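Local coordinates for thiol peroxidase (Mycobacterium tuberculosis, PDB 1XVQ), which probably reduces hydrogen peroxide and organic hydroperoxides to water and alcohols with electrons from thioredoxin, protecting the cell from oxidative stress, at residues L6-V14 against T144-Q152. Numbering follows the deposited sequence.
With YT3 (yttrium (III) ion), chain D.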
ATOM      1  N   LEU A   6     -24.161   1.776  -3.849  1.00 22.22           N
ATOM      2  CA  LEU A   6     -23.733   0.385  -3.760  1.00 22.15           C
ATOM      3  C   LEU A   6     -22.276   0.252  -4.152  1.00 18.93           C
ATOM      4  O   LEU A   6     -21.742   1.100  -4.867  1.00 21.50           O
ATOM      5  CB  LEU A   6     -24.581  -0.471  -4.708  1.00 18.66           C
ATOM      6  CG  LEU A   6     -26.084  -0.463  -4.428  1.00 15.85           C
ATOM      7  CD1 LEU A   6     -26.850  -1.168  -5.583  1.00 16.22           C
ATOM      8  CD2 LEU A   6     -26.330  -1.160  -3.097  1.00 20.83           C
ATOM      9  N   ARG A   7     -21.647  -0.840  -3.728  1.00 18.37           N
ATOM     10  CA  ARG A   7     -20.247  -1.037  -4.069  1.00 18.50           C
ATOM     11  C   ARG A   7     -20.094  -2.030  -5.209  1.00 14.43           C
ATOM     12  O   ARG A   7     -20.454  -3.194  -5.057  1.00 18.25           O
ATOM     13  CB  ARG A   7     -19.480  -1.536  -2.848  1.00 19.67           C
ATOM     14  CG  ARG A   7     -17.968  -1.679  -3.095  1.00 21.29           C
ATOM     15  CD  ARG A   7     -17.267  -2.175  -1.825  1.00 27.63           C
ATOM     16  NE  ARG A   7     -15.872  -2.533  -2.067  1.00 31.92           N
ATOM     17  CZ  ARG A   7     -15.068  -3.116  -1.174  1.00 39.06           C
ATOM     18  NH1 ARG A   7     -15.507  -3.412   0.043  1.00 34.64           N
ATOM     19  NH2 ARG A   7     -13.821  -3.417  -1.506  1.00 39.05           N
ATOM     20  N   GLY A   8     -19.576  -1.562  -6.339  1.00 16.38           N
ATOM     21  CA  GLY A   8     -19.367  -2.437  -7.480  1.00 15.97           C
ATOM     22  C   GLY A   8     -18.274  -3.484  -7.244  1.00 18.66           C
ATOM     23  O   GLY A   8     -17.357  -3.283  -6.443  1.00 19.02           O
ATOM     24  N   ASN A   9     -18.360  -4.605  -7.952  1.00 18.37           N
ATOM     25  CA  ASN A   9     -17.380  -5.680  -7.795  1.00 21.32           C
ATOM     26  C   ASN A   9     -16.051  -5.240  -8.379  1.00 19.84           C
ATOM     27  O   ASN A   9     -14.997  -5.514  -7.815  1.00 21.55           O
ATOM     28  CB  ASN A   9     -17.867  -6.950  -8.520  1.00 23.98           C
ATOM     29  CG  ASN A   9     -17.020  -8.186  -8.202  1.00 23.75           C
ATOM     30  OD1 ASN A   9     -16.583  -8.897  -9.107  1.00 27.09           O
ATOM     31  ND2 ASN A   9     -16.813  -8.457  -6.926  1.00 20.50           N
ATOM     32  N   ALA A  10     -16.099  -4.558  -9.516  1.00 21.80           N
ATOM     33  CA  ALA A  10     -14.861  -4.118 -10.170  1.00 23.95           C
ATOM     34  C   ALA A  10     -14.246  -2.910  -9.463  1.00 23.52           C
ATOM     35  O   ALA A  10     -14.945  -1.967  -9.109  1.00 23.06           O
ATOM     36  CB  ALA A  10     -15.139  -3.782 -11.619  1.00 26.37           C
ATOM     37  N   ILE A  11     -12.932  -2.949  -9.266  1.00 20.87           N
ATOM     38  CA  ILE A  11     -12.219  -1.843  -8.622  1.00 21.04           C
ATOM     39  C   ILE A  11     -11.866  -0.835  -9.713  1.00 22.21           C
ATOM     40  O   ILE A  11     -11.317  -1.202 -10.753  1.00 25.93           O
ATOM     41  CB  ILE A  11     -10.925  -2.374  -7.910  1.00 18.84           C
ATOM     42  CG1 ILE A  11     -11.315  -3.360  -6.818  1.00 22.23           C
ATOM     43  CG2 ILE A  11     -10.139  -1.230  -7.227  1.00 20.28           C
ATOM     44  CD1 ILE A  11     -12.214  -2.749  -5.732  1.00 29.71           C
ATOM     45  N   ASN A  12     -12.209   0.434  -9.502  1.00 18.91           N
ATOM     46  CA  ASN A  12     -11.900   1.468 -10.489  1.00 18.90           C
ATOM     47  C   ASN A  12     -11.111   2.582  -9.810  1.00 18.25           C
ATOM     48  O   ASN A  12     -11.667   3.339  -9.031  1.00 18.46           O
ATOM     49  CB  ASN A  12     -13.193   2.071 -11.064  1.00 20.99           C
ATOM     50  CG  ASN A  12     -12.933   3.078 -12.180  1.00 28.60           C
ATOM     51  OD1 ASN A  12     -13.786   3.922 -12.485  1.00 32.34           O
ATOM     52  ND2 ASN A  12     -11.764   2.977 -12.812  1.00 30.07           N
ATOM     53  N   THR A  13      -9.818   2.682 -10.096  1.00 14.89           N
ATOM     54  CA  THR A  13      -9.028   3.739  -9.491  1.00 13.65           C
ATOM     55  C   THR A  13      -8.822   4.927 -10.427  1.00 15.01           C
ATOM     56  O   THR A  13      -9.178   4.891 -11.607  1.00 15.70           O
ATOM     57  CB  THR A  13      -7.663   3.205  -9.047  1.00 12.27           C
ATOM     58  OG1 THR A  13      -6.963   2.734 -10.203  1.00 15.75           O
ATOM     59  CG2 THR A  13      -7.846   2.060  -8.075  1.00 12.67           C
ATOM     60  N   VAL A  14      -8.231   5.984  -9.879  1.00 13.56           N
ATOM     61  CA  VAL A  14      -7.965   7.201 -10.625  1.00 14.43           C
ATOM     62  C   VAL A  14      -6.829   7.096 -11.630  1.00 16.63           C
ATOM     63  O   VAL A  14      -6.664   7.975 -12.477  1.00 20.68           O
ATOM     64  CB  VAL A  14      -7.672   8.394  -9.675  1.00 11.93           C
ATOM     65  CG1 VAL A  14      -8.889   8.672  -8.818  1.00 14.37           C
ATOM     66  CG2 VAL A  14      -6.493   8.092  -8.775  1.00 14.02           C
ATOM     67  N   THR A 144       3.920  -4.970  -9.013  1.00 11.24           N
ATOM     68  CA  THR A 144       2.701  -4.306  -8.616  1.00 10.03           C
ATOM     69  C   THR A 144       1.500  -5.229  -8.788  1.00 10.22           C
ATOM     70  O   THR A 144       1.516  -6.157  -9.593  1.00 10.85           O
ATOM     71  CB  THR A 144       2.377  -3.032  -9.455  1.00 10.42           C
ATOM     72  OG1 THR A 144       2.091  -3.402 -10.820  1.00 14.35           O
ATOM     73  CG2 THR A 144       3.511  -2.063  -9.423  1.00  9.94           C
ATOM     74  N   GLU A 145       0.500  -5.002  -7.954  1.00 11.13           N
ATOM     75  CA  GLU A 145      -0.767  -5.706  -8.090  1.00 10.86           C
ATOM     76  C   GLU A 145      -1.853  -4.816  -7.550  1.00 12.28           C
ATOM     77  O   GLU A 145      -1.842  -4.460  -6.374  1.00 11.37           O
ATOM     78  CB  GLU A 145      -0.847  -7.035  -7.319  1.00 13.84           C
ATOM     79  CG  GLU A 145      -2.222  -7.697  -7.617  1.00 16.94           C
ATOM     80  CD  GLU A 145      -2.607  -8.837  -6.704  1.00 21.37           C
ATOM     81  OE1 GLU A 145      -1.945  -9.054  -5.668  1.00 19.22           O
ATOM     82  OE2 GLU A 145      -3.614  -9.518  -7.028  1.00 24.66           O
ATOM     83  N   LEU A 146      -2.789  -4.439  -8.413  1.00 12.91           N
ATOM     84  CA  LEU A 146      -3.941  -3.664  -7.955  1.00 13.85           C
ATOM     85  C   LEU A 146      -4.999  -4.751  -7.960  1.00 16.62           C
ATOM     86  O   LEU A 146      -5.368  -5.230  -9.040  1.00 17.59           O
ATOM     87  CB  LEU A 146      -4.322  -2.587  -8.977  1.00 17.16           C
ATOM     88  CG  LEU A 146      -5.743  -2.024  -8.763  1.00 21.39           C
ATOM     89  CD1 LEU A 146      -5.810  -1.269  -7.440  1.00 15.83           C
ATOM     90  CD2 LEU A 146      -6.120  -1.099  -9.926  1.00 23.05           C
ATOM     91  N   VAL A 147      -5.461  -5.165  -6.785  1.00 14.89           N
ATOM     92  CA  VAL A 147      -6.438  -6.241  -6.741  1.00 19.79           C
ATOM     93  C   VAL A 147      -7.657  -5.775  -7.540  1.00 21.42           C
ATOM     94  O   VAL A 147      -8.278  -4.773  -7.218  1.00 19.33           O
ATOM     95  CB  VAL A 147      -6.802  -6.593  -5.302  1.00 17.69           C
ATOM     96  CG1 VAL A 147      -7.767  -7.784  -5.292  1.00 19.58           C
ATOM     97  CG2 VAL A 147      -5.541  -6.939  -4.513  1.00 16.61           C
ATOM     98  N   PRO A 148      -7.993  -6.502  -8.621  1.00 23.20           N
ATOM     99  CA  PRO A 148      -9.114  -6.181  -9.502  1.00 24.66           C
ATOM    100  C   PRO A 148     -10.525  -6.247  -8.951  1.00 23.49           C
ATOM    101  O   PRO A 148     -11.406  -5.593  -9.488  1.00 22.58           O
ATOM    102  CB  PRO A 148      -8.923  -7.162 -10.656  1.00 23.48           C
ATOM    103  CG  PRO A 148      -8.476  -8.361  -9.938  1.00 26.09           C
ATOM    104  CD  PRO A 148      -7.392  -7.784  -9.033  1.00 27.41           C
ATOM    105  N   GLU A 149     -10.758  -7.040  -7.918  1.00 23.98           N
ATOM    106  CA  GLU A 149     -12.112  -7.127  -7.386  1.00 26.08           C
ATOM    107  C   GLU A 149     -12.115  -6.916  -5.901  1.00 28.06           C
ATOM    108  O   GLU A 149     -11.124  -7.182  -5.228  1.00 24.71           O
ATOM    109  CB  GLU A 149     -12.732  -8.482  -7.682  1.00 28.71           C
ATOM    110  CG  GLU A 149     -12.766  -8.813  -9.110  1.00 27.94           C
ATOM    111  CD  GLU A 149     -12.981 -10.297  -9.309  1.00 31.29           C
ATOM    112  OE1 GLU A 149     -12.877 -10.727 -10.455  1.00 27.71           O
ATOM    113  OE2 GLU A 149     -13.240 -11.017  -8.319  1.00 35.78           O
ATOM    114  N   ILE A 150     -13.260  -6.469  -5.392  1.00 27.59           N
ATOM    115  CA  ILE A 150     -13.405  -6.171  -3.975  1.00 29.38           C
ATOM    116  C   ILE A 150     -13.110  -7.302  -2.985  1.00 33.66           C
ATOM    117  O   ILE A 150     -12.455  -7.074  -1.966  1.00 36.21           O
ATOM    118  CB  ILE A 150     -14.825  -5.586  -3.694  1.00 27.58           C
ATOM    119  CG1 ILE A 150     -15.888  -6.554  -4.196  1.00 24.56           C
ATOM    120  CG2 ILE A 150     -14.989  -4.253  -4.424  1.00 28.13           C
ATOM    121  CD1 ILE A 150     -17.326  -6.136  -3.865  1.00 26.67           C
ATOM    122  N   ALA A 151     -13.575  -8.512  -3.262  1.00 35.43           N
ATOM    123  CA  ALA A 151     -13.345  -9.606  -2.323  1.00 37.88           C
ATOM    124  C   ALA A 151     -12.243 -10.578  -2.742  1.00 40.05           C
ATOM    125  O   ALA A 151     -12.296 -11.765  -2.418  1.00 41.61           O
ATOM    126  CB  ALA A 151     -14.647 -10.370  -2.086  1.00 40.79           C
ATOM    127  N   GLN A 152     -11.237 -10.078  -3.450  1.00 38.94           N
ATOM    128  CA  GLN A 152     -10.144 -10.936  -3.892  1.00 38.10           C
ATOM    129  C   GLN A 152      -8.931 -10.710  -2.994  1.00 37.64           C
ATOM    130  O   GLN A 152      -8.632  -9.578  -2.610  1.00 37.56           O
ATOM    131  CB  GLN A 152      -9.811 -10.626  -5.350  1.00 38.72           C
ATOM    132  CG  GLN A 152      -8.877 -11.618  -6.007  1.00 40.97           C
ATOM    133  CD  GLN A 152      -8.678 -11.326  -7.485  1.00 43.51           C
ATOM    134  OE1 GLN A 152      -9.645 -11.227  -8.248  1.00 44.22           O
ATOM    135  NE2 GLN A 152      -7.425 -11.189  -7.897  1.00 42.34           N
TER
HETATM  136  Y   YT3 D 203     -14.568 -12.070 -11.307  1.00 42.41           Y
HETATM  137  O   HOH W   1     -11.087  -4.331  -1.369  1.00 33.60           O
HETATM  138  O   HOH W   2     -15.086  -9.965  -5.618  1.00 31.95           O
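One face of the Arg7 guanidinium lies over Ile150, with CZ 3.5 Å from Ile150 CB, while water 1 sits at its edge, in plane, joined weakly to NH2 and donating to Ile150 O. The arginine chain, extended from CG to NE, runs alongside Ile150, the two pointing opposite ways. The Asn9 amide, its plane 44° from that of the Glu149 carboxylate, brings OD1 to 3.8 Å from Glu149 CG; its ND2 gives a hydrogen to water 2, which also accepts from Ala151 N. The backbones form a single beta bridge, Ala10 with Glu149, that fastens the N-terminal arm to the loop leaving edge strand 141-146 of the thioredoxin fold, away from the predicted peroxidatic cysteine. Ile150 N donates to Asn9 O at 3.1 Å, in the carbonyl plane; Ile11 N donates to Pro148 O at 3.1 Å, 37° out of the Pro148 carbonyl plane. Ile11 CG1, beside its own backbone N (chi1 -62°), lies 3.4 Å from Val147 O; CD1 is 3.4 Å from Ile150 CG2, and the side chain also touches Ala129. The Thr13 methyl meets Leu146 tip to tip, CG2 to CD1 4.0 Å, while the Thr13 hydroxyl is hydrogen-bonded to Gly15 O and Gly116 O.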